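PDB 6GNA: thioredoxin reductase from Clostridium acetobutylicum ATCC 824, which probably uses electrons from reduced ferredoxin, passed through its bound FAD and a redox-active disulfide, to reduce thioredoxin without a pyridine nucleotide. Local coordinates for residues Ile33-Ser38 with Ile96-Asp101; Ala17-Ala22 with Ile77-Val82; Lys221-Ala224 with Gln228-Pro231. All coordinates share one frame; numbering follows the deposited sequence.

Interaction 1: Ile33-Ser38 with Ile96-Asp101; sequences IVFGSS and IMTSKD. With FAD (flavin-adenine dinucleotide), chain B.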
loop_
_atom_site.group_PDB
_atom_site.type_symbol
_atom_site.label_atom_id
_atom_site.label_comp_id
_atom_site.label_asym_id
_atom_site.label_seq_id
_atom_site.Cartn_x
_atom_site.Cartn_y
_atom_site.Cartn_z
ATOM N N ILE A 33 8.888 -18.780 -5.311
ATOM C CA ILE A 33 9.774 -19.135 -4.206
ATOM C C ILE A 33 9.966 -17.892 -3.355
ATOM O O ILE A 33 10.134 -16.789 -3.887
ATOM C CB ILE A 33 11.122 -19.719 -4.694
ATOM C CG1 ILE A 33 12.030 -20.091 -3.511
ATOM C CG2 ILE A 33 11.859 -18.745 -5.621
ATOM C CD1 ILE A 33 13.119 -21.096 -3.858
ATOM N N VAL A 34 9.932 -18.073 -2.036
ATOM C CA VAL A 34 10.068 -16.983 -1.074
ATOM C C VAL A 34 11.312 -17.258 -0.245
ATOM O O VAL A 34 11.398 -18.293 0.431
ATOM C CB VAL A 34 8.845 -16.850 -0.156
ATOM C CG1 VAL A 34 8.990 -15.608 0.728
ATOM C CG2 VAL A 34 7.568 -16.792 -0.966
ATOM N N PHE A 35 12.283 -16.353 -0.306
ATOM C CA PHE A 35 13.502 -16.457 0.483
ATOM C C PHE A 35 13.366 -15.625 1.746
ATOM O O PHE A 35 12.780 -14.540 1.717
ATOM C CB PHE A 35 14.718 -15.958 -0.292
ATOM C CG PHE A 35 15.004 -16.740 -1.523
ATOM C CD1 PHE A 35 15.657 -17.944 -1.435
ATOM C CD2 PHE A 35 14.614 -16.285 -2.767
ATOM C CE1 PHE A 35 15.927 -18.675 -2.568
ATOM C CE2 PHE A 35 14.890 -17.016 -3.908
ATOM C CZ PHE A 35 15.538 -18.217 -3.800
ATOM N N GLY A 36 13.909 -16.126 2.846
ATOM C CA GLY A 36 13.898 -15.359 4.075
ATOM C C GLY A 36 14.131 -16.227 5.297
ATOM O O GLY A 36 14.727 -17.300 5.219
ATOM N N SER A 37 13.664 -15.711 6.416
ATOM C CA SER A 37 13.891 -16.298 7.720
ATOM C C SER A 37 12.679 -17.100 8.139
ATOM O O SER A 37 11.533 -16.783 7.788
ATOM C CB SER A 37 14.151 -15.202 8.753
ATOM O OG SER A 37 14.237 -15.759 10.051
ATOM N N SER A 38 12.970 -18.151 8.921
ATOM C CA SER A 38 11.936 -19.027 9.458
ATOM C C SER A 38 10.917 -18.248 10.274
ATOM O O SER A 38 9.721 -18.549 10.231
ATOM C CB SER A 38 12.585 -20.112 10.326
ATOM N N ILE A 96 20.027 -15.820 -9.162
ATOM C CA ILE A 96 19.896 -15.523 -7.739
ATOM C C ILE A 96 20.890 -16.393 -6.991
ATOM O O ILE A 96 20.721 -17.619 -6.927
ATOM C CB ILE A 96 18.472 -15.763 -7.242
ATOM C CG1 ILE A 96 17.507 -14.845 -7.992
ATOM C CG2 ILE A 96 18.386 -15.521 -5.731
ATOM C CD1 ILE A 96 16.055 -15.140 -7.730
ATOM N N MET A 97 21.910 -15.765 -6.406
ATOM C CA MET A 97 22.961 -16.458 -5.671
ATOM C C MET A 97 22.653 -16.367 -4.191
ATOM O O MET A 97 22.411 -15.273 -3.673
ATOM C CB MET A 97 24.318 -15.787 -5.888
ATOM C CG MET A 97 24.701 -15.534 -7.310
ATOM S SD MET A 97 24.926 -17.063 -8.197
ATOM C CE MET A 97 23.712 -16.791 -9.454
ATOM N N THR A 98 22.716 -17.495 -3.503
ATOM C CA THR A 98 22.352 -17.546 -2.094
ATOM C C THR A 98 23.465 -18.205 -1.290
ATOM O O THR A 98 24.466 -18.699 -1.827
ATOM C CB THR A 98 21.029 -18.295 -1.871
ATOM O OG1 THR A 98 21.276 -19.704 -1.872
ATOM C CG2 THR A 98 20.020 -17.995 -2.947
ATOM N N SER A 99 23.273 -18.203 0.026
ATOM C CA SER A 99 24.180 -18.888 0.931
ATOM C C SER A 99 24.197 -20.395 0.714
ATOM O O SER A 99 25.068 -21.070 1.282
ATOM C CB SER A 99 23.783 -18.572 2.371
ATOM O OG SER A 99 22.405 -18.871 2.617
ATOM N N LYS A 100 23.260 -20.947 -0.065
ATOM C CA LYS A 100 23.330 -22.345 -0.471
ATOM C C LYS A 100 23.266 -22.404 -1.988
ATOM O O LYS A 100 24.273 -22.141 -2.658
ATOM C CB LYS A 100 22.281 -23.186 0.273
ATOM N N ASP A 101 22.108 -22.706 -2.577
ATOM C CA ASP A 101 22.025 -22.984 -4.005
ATOM C C ASP A 101 21.741 -21.720 -4.823
ATOM O O ASP A 101 21.400 -20.659 -4.295
ATOM C CB ASP A 101 20.942 -24.026 -4.271
ATOM C CG ASP A 101 21.298 -25.388 -3.703
ATOM O OD1 ASP A 101 22.492 -25.751 -3.741
ATOM O OD2 ASP A 101 20.388 -26.088 -3.214
HETATM P PA FAD B . 10.958 -6.687 7.267
HETATM O O1A FAD B . 9.811 -6.769 8.242
HETATM O O2A FAD B . 12.298 -6.185 7.745
HETATM O O5B FAD B . 11.173 -8.136 6.606
HETATM C C5B FAD B . 12.413 -8.468 5.995
HETATM C C4B FAD B . 12.650 -9.968 6.081
HETATM O O4B FAD B . 13.342 -10.413 4.913
HETATM C C3B FAD B . 13.513 -10.318 7.281
HETATM O O3B FAD B . 13.008 -11.480 7.941
HETATM C C2B FAD B . 14.879 -10.596 6.696
HETATM O O2B FAD B . 15.594 -11.590 7.433
HETATM C C1B FAD B . 14.561 -11.057 5.284
HETATM N N9A FAD B . 15.650 -10.691 4.353
HETATM C C8A FAD B . 16.132 -9.453 4.136
HETATM N N7A FAD B . 17.131 -9.487 3.217
HETATM C C5A FAD B . 17.296 -10.766 2.841
HETATM C C6A FAD B . 18.175 -11.504 1.908
HETATM N N6A FAD B . 19.107 -10.858 1.171
HETATM N N1A FAD B . 18.012 -12.841 1.820
HETATM C C2A FAD B . 17.091 -13.504 2.542
HETATM N N3A FAD B . 16.262 -12.894 3.406
HETATM C C4A FAD B . 16.317 -11.556 3.595
HETATM N N1 FAD B . 4.895 -0.823 11.911
HETATM C C2 FAD B . 3.575 -0.552 12.066
HETATM O O2 FAD B . 2.898 -0.281 11.052
HETATM N N3 FAD B . 2.960 -0.561 13.262
HETATM C C4 FAD B . 3.619 -0.843 14.392
HETATM O O4 FAD B . 3.027 -0.845 15.492
HETATM C C4X FAD B . 5.067 -1.150 14.313
HETATM N N5 FAD B . 5.795 -1.444 15.410
HETATM C C5X FAD B . 7.114 -1.721 15.311
HETATM C C6 FAD B . 7.842 -2.021 16.456
HETATM C C7 FAD B . 9.198 -2.308 16.365
HETATM C C7M FAD B . 9.986 -2.631 17.607
HETATM C C8 FAD B . 9.873 -2.297 15.042
HETATM C C8M FAD B . 11.343 -2.607 14.940
HETATM C C9 FAD B . 9.148 -1.999 13.896
HETATM C C9A FAD B . 7.792 -1.711 13.983
HETATM N N10 FAD B . 7.053 -1.395 12.825
HETATM C C10 FAD B . 5.678 -1.131 12.965
HETATM C "C1'" FAD B . 7.687 -1.387 11.503
HETATM C "C2'" FAD B . 7.297 -2.639 10.735
HETATM O "O2'" FAD B . 7.783 -3.777 11.452
HETATM C "C3'" FAD B . 7.897 -2.623 9.336
HETATM O "O3'" FAD B . 7.387 -1.507 8.603
HETATM C "C4'" FAD B . 7.570 -3.908 8.590
HETATM O "O4'" FAD B . 8.085 -5.029 9.319
HETATM C "C5'" FAD B . 8.158 -3.883 7.185
HETATM O "O5'" FAD B . 8.192 -5.214 6.691
HETATM P P FAD B . 9.054 -5.617 5.398
HETATM O O1P FAD B . 8.569 -6.962 4.915
HETATM O O2P FAD B . 9.135 -4.465 4.429
HETATM O O3P FAD B . 10.541 -5.776 6.002
#
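Phe35 and Thr98 mark the closest backbone approach of Ile33-Ser38 to Ile96-Asp101, and even there the CA of Phe35 and the CA of Thr98 stand 9.3 Å apart. No hydrogen bond crosses, because the strands belong to different sheets: 32-35 to the parallel sheet of the Rossmann-type FAD-binding fold, 94-98 to the mixed sheet that packs on it. The contact is therefore made by side chains alone, and all three of its residues are buried.

The Phe35 ring fills the interval. Its CG is anti to the carbonyl carbon (chi1 -62°), which carries the ring toward strand 94-98, where two methyl groups receive it. CE2 lies 4.2 Å from CG2 of Ile96, and CE1 lies equally far, 4.2 Å, from CG2 of Thr98; both methyls approach obliquely. Within its own strand, CG1 of Ile33 sits 4.0 Å above one face of the ring, offset toward the rim, while Tyr103 meets Phe35 edge-to-face.

Beyond Phe35 the chain turns to the cofactor. Gly36 brings its CA to 3.5 Å from N3A of the FAD adenine, at backbone angles that would drive a CB into the preceding carbonyl oxygen. Ser37 follows beside the ribose hydroxyls.

Thr98 divides its two branches between apolar and polar work. CG2 touches the phenyl ring at CE1, whereas OG1 closes an ST turn by accepting from the backbone N of Lys100 at 3.0 Å, and donates to the backbone O of Asp101 at 2.6 Å, meeting a lone pair in the carbonyl plane.

Interaction 2: Ala17-Ala22 with Ile77-Val82; sequences AGLASA and IQIENV. With FAD (flavin-adenine dinucleotide), chain B.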
loop_
_atom_site.group_PDB
_atom_site.type_symbol
_atom_site.label_atom_id
_atom_site.label_comp_id
_atom_site.label_asym_id
_atom_site.label_seq_id
_atom_site.Cartn_x
_atom_site.Cartn_y
_atom_site.Cartn_z
ATOM N N ALA A 17 5.941 -7.515 3.658
ATOM C CA ALA A 17 5.912 -7.249 2.221
ATOM C C ALA A 17 6.044 -8.539 1.408
ATOM O O ALA A 17 5.281 -8.776 0.462
ATOM C CB ALA A 17 6.986 -6.226 1.841
ATOM N N GLY A 18 7.036 -9.356 1.716
ATOM C CA GLY A 18 7.224 -10.572 0.942
ATOM C C GLY A 18 6.082 -11.565 1.081
ATOM O O GLY A 18 5.698 -12.219 0.108
ATOM N N LEU A 19 5.525 -11.705 2.289
ATOM C CA LEU A 19 4.384 -12.598 2.463
ATOM C C LEU A 19 3.159 -12.070 1.734
ATOM O O LEU A 19 2.408 -12.849 1.135
ATOM C CB LEU A 19 4.082 -12.801 3.951
ATOM C CG LEU A 19 5.266 -13.363 4.742
ATOM C CD1 LEU A 19 4.856 -13.674 6.147
ATOM C CD2 LEU A 19 5.910 -14.597 4.070
ATOM N N ALA A 20 2.950 -10.750 1.750
ATOM C CA ALA A 20 1.856 -10.179 0.978
ATOM C C ALA A 20 2.042 -10.468 -0.504
ATOM O O ALA A 20 1.082 -10.785 -1.210
ATOM C CB ALA A 20 1.770 -8.676 1.238
ATOM N N SER A 21 3.272 -10.356 -1.007
ATOM C CA SER A 21 3.516 -10.738 -2.391
ATOM C C SER A 21 3.178 -12.208 -2.623
ATOM O O SER A 21 2.491 -12.562 -3.589
ATOM C CB SER A 21 4.977 -10.482 -2.741
ATOM O OG SER A 21 5.285 -9.103 -2.819
ATOM N N ALA A 22 3.653 -13.081 -1.740
ATOM C CA ALA A 22 3.479 -14.516 -1.942
ATOM C C ALA A 22 2.004 -14.920 -2.008
ATOM O O ALA A 22 1.619 -15.729 -2.855
ATOM C CB ALA A 22 4.220 -15.289 -0.856
ATOM N N ILE A 77 2.546 -22.128 1.166
ATOM C CA ILE A 77 3.709 -21.296 0.891
ATOM C C ILE A 77 4.737 -21.595 1.961
ATOM O O ILE A 77 4.462 -21.428 3.152
ATOM C CB ILE A 77 3.333 -19.810 0.929
ATOM C CG1 ILE A 77 2.426 -19.482 -0.251
ATOM C CG2 ILE A 77 4.580 -18.925 0.927
ATOM C CD1 ILE A 77 1.725 -18.154 -0.142
ATOM N N GLN A 78 5.921 -22.016 1.539
ATOM C CA GLN A 78 7.029 -22.264 2.447
ATOM C C GLN A 78 8.098 -21.204 2.237
ATOM O O GLN A 78 8.212 -20.615 1.161
ATOM C CB GLN A 78 7.633 -23.647 2.212
ATOM C CG GLN A 78 6.693 -24.795 2.541
ATOM C CD GLN A 78 5.733 -25.114 1.411
ATOM O OE1 GLN A 78 6.063 -24.952 0.234
ATOM N NE2 GLN A 78 4.536 -25.569 1.764
ATOM N N ILE A 79 8.852 -20.936 3.291
ATOM C CA ILE A 79 9.976 -20.017 3.240
ATOM C C ILE A 79 11.233 -20.838 3.007
ATOM O O ILE A 79 11.516 -21.783 3.752
ATOM C CB ILE A 79 10.107 -19.207 4.542
ATOM C CG1 ILE A 79 8.803 -18.455 4.873
ATOM C CG2 ILE A 79 11.300 -18.257 4.455
ATOM C CD1 ILE A 79 8.193 -17.707 3.728
ATOM N N GLU A 80 11.989 -20.471 1.980
ATOM C CA GLU A 80 13.309 -21.053 1.760
ATOM C C GLU A 80 14.302 -20.307 2.648
ATOM O O GLU A 80 14.599 -19.133 2.405
ATOM C CB GLU A 80 13.693 -20.951 0.285
ATOM C CG GLU A 80 14.932 -21.749 -0.083
ATOM C CD GLU A 80 14.691 -23.248 -0.071
ATOM O OE1 GLU A 80 13.529 -23.666 -0.263
ATOM O OE2 GLU A 80 15.665 -24.006 0.135
ATOM N N ASN A 81 14.809 -20.997 3.679
ATOM C CA ASN A 81 15.616 -20.384 4.741
ATOM C C ASN A 81 17.083 -20.290 4.318
ATOM O O ASN A 81 17.960 -20.985 4.834
ATOM C CB ASN A 81 15.476 -21.182 6.028
ATOM C CG ASN A 81 16.141 -20.506 7.220
ATOM O OD1 ASN A 81 15.997 -19.302 7.429
ATOM N ND2 ASN A 81 16.873 -21.286 8.009
ATOM N N VAL A 82 17.344 -19.386 3.367
ATOM C CA VAL A 82 18.694 -19.057 2.923
ATOM C C VAL A 82 18.794 -17.550 2.758
ATOM O O VAL A 82 17.799 -16.851 2.556
ATOM C CB VAL A 82 19.133 -19.754 1.612
ATOM C CG1 VAL A 82 19.099 -21.261 1.766
ATOM C CG2 VAL A 82 18.275 -19.309 0.429
HETATM P PA FAD B . 10.958 -6.687 7.267
HETATM O O1A FAD B . 9.811 -6.769 8.242
HETATM O O2A FAD B . 12.298 -6.185 7.745
HETATM O O5B FAD B . 11.173 -8.136 6.606
HETATM C C5B FAD B . 12.413 -8.468 5.995
HETATM C C4B FAD B . 12.650 -9.968 6.081
HETATM O O4B FAD B . 13.342 -10.413 4.913
HETATM C C3B FAD B . 13.513 -10.318 7.281
HETATM O O3B FAD B . 13.008 -11.480 7.941
HETATM C C2B FAD B . 14.879 -10.596 6.696
HETATM O O2B FAD B . 15.594 -11.590 7.433
HETATM C C1B FAD B . 14.561 -11.057 5.284
HETATM N N9A FAD B . 15.650 -10.691 4.353
HETATM C C8A FAD B . 16.132 -9.453 4.136
HETATM N N7A FAD B . 17.131 -9.487 3.217
HETATM C C5A FAD B . 17.296 -10.766 2.841
HETATM C C6A FAD B . 18.175 -11.504 1.908
HETATM N N6A FAD B . 19.107 -10.858 1.171
HETATM N N1A FAD B . 18.012 -12.841 1.820
HETATM C C2A FAD B . 17.091 -13.504 2.542
HETATM N N3A FAD B . 16.262 -12.894 3.406
HETATM C C4A FAD B . 16.317 -11.556 3.595
HETATM N N1 FAD B . 4.895 -0.823 11.911
HETATM C C2 FAD B . 3.575 -0.552 12.066
HETATM O O2 FAD B . 2.898 -0.281 11.052
HETATM N N3 FAD B . 2.960 -0.561 13.262
HETATM C C4 FAD B . 3.619 -0.843 14.392
HETATM O O4 FAD B . 3.027 -0.845 15.492
HETATM C C4X FAD B . 5.067 -1.150 14.313
HETATM N N5 FAD B . 5.795 -1.444 15.410
HETATM C C5X FAD B . 7.114 -1.721 15.311
HETATM C C6 FAD B . 7.842 -2.021 16.456
HETATM C C7 FAD B . 9.198 -2.308 16.365
HETATM C C7M FAD B . 9.986 -2.631 17.607
HETATM C C8 FAD B . 9.873 -2.297 15.042
HETATM C C8M FAD B . 11.343 -2.607 14.940
HETATM C C9 FAD B . 9.148 -1.999 13.896
HETATM C C9A FAD B . 7.792 -1.711 13.983
HETATM N N10 FAD B . 7.053 -1.395 12.825
HETATM C C10 FAD B . 5.678 -1.131 12.965
HETATM C "C1'" FAD B . 7.687 -1.387 11.503
HETATM C "C2'" FAD B . 7.297 -2.639 10.735
HETATM O "O2'" FAD B . 7.783 -3.777 11.452
HETATM C "C3'" FAD B . 7.897 -2.623 9.336
HETATM O "O3'" FAD B . 7.387 -1.507 8.603
HETATM C "C4'" FAD B . 7.570 -3.908 8.590
HETATM O "O4'" FAD B . 8.085 -5.029 9.319
HETATM C "C5'" FAD B . 8.158 -3.883 7.185
HETATM O "O5'" FAD B . 8.192 -5.214 6.691
HETATM P P FAD B . 9.054 -5.617 5.398
HETATM O O1P FAD B . 8.569 -6.962 4.915
HETATM O O2P FAD B . 9.135 -4.465 4.429
HETATM O O3P FAD B . 10.541 -5.776 6.002
#
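The terminal methyl of Ile77 comes nearer to backbone than to side chain: CD1 lies 3.6 Å from the carbonyl O of Ala22 and 3.7 Å from the carbonyl C of the same residue, both nearer than the Ala22 methyl. CD1 of Ile77 is 3.9 Å from CB of Ala22. CG2 of Ile77 is 4.1 Å from CB of Ala22, so two branches of one isoleucine approach the methyl from the same side. CG1 of Ile77 is anti to the carbonyl carbon (chi1 -68°), and the extended chi2 (166°) carries CD1 on to the Ala22 backbone; CG2 lies anti to the backbone N. The CA atoms of this pair are the nearest across the segments.

A second, lighter touch lies closer to the start of the helix. Leu19 and Ile79 cross at about a right angle and meet through their end methyls, CD2 of Leu19 to CD1 of Ile79 at 3.9 Å. Neither CB points straight at the other segment; the outer carbons bring the two together.

The setting is the Rossmann-type dinucleotide-binding fold, with Ala17-Ala22 in helix 16-25 and Ile77-Val82 carrying the short edge strand 79-80 of the parallel sheet. Gly18 fits the last glycine of a GxGxxG pattern. At the N-terminal end of the helix the backbone N of Ala17 donates to O1P of the FAD pyrophosphate (3.0 Å, 157°), where the helix dipole would probably help to offset the phosphate charge.

Ile72 of helix 61-74 touches Leu19, Ile77 and Ile79 alike, and Leu54 of the second subunit packs on Leu19. At the far end of the strand segment, the carbonyl O of Val82 comes to 3.4 Å from C2A of the adenine.

Interaction 3: Lys221-Ala224 with Gln228-Pro231; sequences KDSA and QLVP. With FAD (flavin-adenine dinucleotide), chain B.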
loop_
_atom_site.group_PDB
_atom_site.type_symbol
_atom_site.label_atom_id
_atom_site.label_comp_id
_atom_site.label_asym_id
_atom_site.label_seq_id
_atom_site.Cartn_x
_atom_site.Cartn_y
_atom_site.Cartn_z
ATOM N N LYS A 221 25.060 -8.483 7.421
ATOM C CA LYS A 221 23.739 -8.179 7.931
ATOM C C LYS A 221 22.736 -9.070 7.190
ATOM O O LYS A 221 23.111 -9.932 6.390
ATOM C CB LYS A 221 23.480 -6.673 7.775
ATOM C CG LYS A 221 24.440 -5.820 8.607
ATOM C CD LYS A 221 24.221 -4.308 8.472
ATOM C CE LYS A 221 25.310 -3.532 9.205
ATOM N NZ LYS A 221 25.170 -2.043 9.171
ATOM N N ASP A 222 21.442 -8.856 7.439
ATOM C CA ASP A 222 20.443 -9.709 6.796
ATOM C C ASP A 222 20.494 -9.573 5.280
ATOM O O ASP A 222 20.180 -10.521 4.554
ATOM C CB ASP A 222 19.044 -9.354 7.284
ATOM C CG ASP A 222 18.748 -9.872 8.683
ATOM O OD1 ASP A 222 19.592 -10.566 9.306
ATOM O OD2 ASP A 222 17.611 -9.616 9.155
ATOM N N SER A 223 20.948 -8.427 4.815
ATOM C CA SER A 223 21.093 -8.226 3.397
ATOM C C SER A 223 22.132 -7.166 3.127
ATOM O O SER A 223 22.289 -6.231 3.898
ATOM C CB SER A 223 19.755 -7.785 2.788
ATOM O OG SER A 223 19.870 -7.533 1.401
ATOM N N ALA A 224 22.896 -7.358 2.066
ATOM C CA ALA A 224 23.780 -6.308 1.622
ATOM C C ALA A 224 22.947 -5.068 1.294
ATOM O O ALA A 224 21.740 -5.169 1.074
ATOM C CB ALA A 224 24.504 -6.762 0.361
ATOM N N GLN A 228 24.331 -3.102 -3.793
ATOM C CA GLN A 228 25.303 -4.191 -3.843
ATOM C C GLN A 228 24.629 -5.537 -4.081
ATOM O O GLN A 228 25.150 -6.372 -4.835
ATOM C CB GLN A 228 26.121 -4.242 -2.542
ATOM C CG GLN A 228 26.841 -2.932 -2.232
ATOM C CD GLN A 228 27.762 -2.509 -3.347
ATOM O OE1 GLN A 228 28.405 -3.345 -3.981
ATOM N NE2 GLN A 228 27.816 -1.208 -3.612
ATOM N N LEU A 229 23.480 -5.756 -3.442
ATOM C CA LEU A 229 22.719 -6.981 -3.652
ATOM C C LEU A 229 22.328 -7.127 -5.120
ATOM O O LEU A 229 22.481 -8.206 -5.707
ATOM C CB LEU A 229 21.477 -6.948 -2.766
ATOM C CG LEU A 229 20.516 -8.117 -2.939
ATOM C CD1 LEU A 229 21.092 -9.356 -2.292
ATOM C CD2 LEU A 229 19.144 -7.792 -2.326
ATOM N N VAL A 230 21.896 -6.032 -5.748
ATOM C CA VAL A 230 21.366 -6.041 -7.111
ATOM C C VAL A 230 22.170 -5.034 -7.925
ATOM O O VAL A 230 21.777 -3.859 -8.044
ATOM C CB VAL A 230 19.858 -5.723 -7.160
ATOM C CG1 VAL A 230 19.331 -5.994 -8.563
ATOM C CG2 VAL A 230 19.101 -6.535 -6.128
ATOM N N PRO A 231 23.292 -5.435 -8.503
ATOM C CA PRO A 231 24.079 -4.483 -9.285
ATOM C C PRO A 231 23.243 -3.810 -10.362
ATOM O O PRO A 231 22.475 -4.457 -11.083
ATOM C CB PRO A 231 25.179 -5.355 -9.897
ATOM C CG PRO A 231 25.340 -6.455 -8.937
ATOM C CD PRO A 231 23.961 -6.741 -8.413
HETATM P PA FAD B . 10.958 -6.687 7.267
HETATM O O1A FAD B . 9.811 -6.769 8.242
HETATM O O2A FAD B . 12.298 -6.185 7.745
HETATM O O5B FAD B . 11.173 -8.136 6.606
HETATM C C5B FAD B . 12.413 -8.468 5.995
HETATM C C4B FAD B . 12.650 -9.968 6.081
HETATM O O4B FAD B . 13.342 -10.413 4.913
HETATM C C3B FAD B . 13.513 -10.318 7.281
HETATM O O3B FAD B . 13.008 -11.480 7.941
HETATM C C2B FAD B . 14.879 -10.596 6.696
HETATM O O2B FAD B . 15.594 -11.590 7.433
HETATM C C1B FAD B . 14.561 -11.057 5.284
HETATM N N9A FAD B . 15.650 -10.691 4.353
HETATM C C8A FAD B . 16.132 -9.453 4.136
HETATM N N7A FAD B . 17.131 -9.487 3.217
HETATM C C5A FAD B . 17.296 -10.766 2.841
HETATM C C6A FAD B . 18.175 -11.504 1.908
HETATM N N6A FAD B . 19.107 -10.858 1.171
HETATM N N1A FAD B . 18.012 -12.841 1.820
HETATM C C2A FAD B . 17.091 -13.504 2.542
HETATM N N3A FAD B . 16.262 -12.894 3.406
HETATM C C4A FAD B . 16.317 -11.556 3.595
HETATM N N1 FAD B . 4.895 -0.823 11.911
HETATM C C2 FAD B . 3.575 -0.552 12.066
HETATM O O2 FAD B . 2.898 -0.281 11.052
HETATM N N3 FAD B . 2.960 -0.561 13.262
HETATM C C4 FAD B . 3.619 -0.843 14.392
HETATM O O4 FAD B . 3.027 -0.845 15.492
HETATM C C4X FAD B . 5.067 -1.150 14.313
HETATM N N5 FAD B . 5.795 -1.444 15.410
HETATM C C5X FAD B . 7.114 -1.721 15.311
HETATM C C6 FAD B . 7.842 -2.021 16.456
HETATM C C7 FAD B . 9.198 -2.308 16.365
HETATM C C7M FAD B . 9.986 -2.631 17.607
HETATM C C8 FAD B . 9.873 -2.297 15.042
HETATM C C8M FAD B . 11.343 -2.607 14.940
HETATM C C9 FAD B . 9.148 -1.999 13.896
HETATM C C9A FAD B . 7.792 -1.711 13.983
HETATM N N10 FAD B . 7.053 -1.395 12.825
HETATM C C10 FAD B . 5.678 -1.131 12.965
HETATM C "C1'" FAD B . 7.687 -1.387 11.503
HETATM C "C2'" FAD B . 7.297 -2.639 10.735
HETATM O "O2'" FAD B . 7.783 -3.777 11.452
HETATM C "C3'" FAD B . 7.897 -2.623 9.336
HETATM O "O3'" FAD B . 7.387 -1.507 8.603
HETATM C "C4'" FAD B . 7.570 -3.908 8.590
HETATM O "O4'" FAD B . 8.085 -5.029 9.319
HETATM C "C5'" FAD B . 8.158 -3.883 7.185
HETATM O "O5'" FAD B . 8.192 -5.214 6.691
HETATM P P FAD B . 9.054 -5.617 5.398
HETATM O O1P FAD B . 8.569 -6.962 4.915
HETATM O O2P FAD B . 9.135 -4.465 4.429
HETATM O O3P FAD B . 10.541 -5.776 6.002
#
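Ser223 and Leu229 meet as a hydroxyl beside a methyl, with OG of the serine 3.8 Å from CD2 of the leucine. Strand 216-220 belongs to the second parallel sheet of the pyridine nucleotide-disulphide oxidoreductase fold; the loop after it runs on into the short helix 226-229, and Ala224, just before the helix, packs against its last residues, next to the adenosine end of the FAD site.

Ala224 supplies most of the apolar contact. Its CB points toward the helix end and faces the backbone there, 4.1 Å from the N of Leu229, with CB of Gln228 at 4.2 Å. The CB of Leu229 is slightly farther. Gln228 shares only the base of its side chain, since its chain bends at chi2 and takes the amide away from the loop. Leu229 behaves otherwise: CG is anti to the backbone N (chi1 176°), and the branch runs on to the serine hydroxyl. It also touches Val84, and its backbone is hydrogen-bonded to Ile87, which connects this loop and helix with strand 84-89 of the mixed sheet.

The side chains of Asp222 and Ser223 serve the cofactor. OD2 of Asp222 accepts a weak hydrogen bond from the ribose hydroxyl O2B at 3.3 Å, while its OD1 is hydrogen-bonded to ND2 of Asn153. The CB of Ser223 comes to 3.2 Å from N7A of the adenine, a close approach.

The Ser223 hydroxyl is engaged on two sides. With chi1 at 178°, OG points away from the backbone N and accepts a long, weak but nearly straight bond from N6A of the adenine (170°), and donates to the O of Ala224 at 3.0 Å on a lone pair in the carbonyl plane.

Overall arrangement
Interactions 1 and 2 are buried and share the parallel sheet: strand 32-35 of the first lies beside strand 79-80 of the second, Val34 O and Glu80 N being 2.7 Å apart, a probable hydrogen bond. Their segments alternate along the chain, and their contacts are wholly or mainly apolar, sheet on sheet in interaction 1, helix on the short edge strand and the loop that leads into it in interaction 2. Interaction 3 is local, only partly buried, and about 6 and 7 Å from the others at nearest atoms. All three reach FAD, by different chemistry: close packing on adenine and ribose in interaction 1, a backbone amide on phosphate in interaction 2, weak side-chain hydrogen bonds in interaction 3.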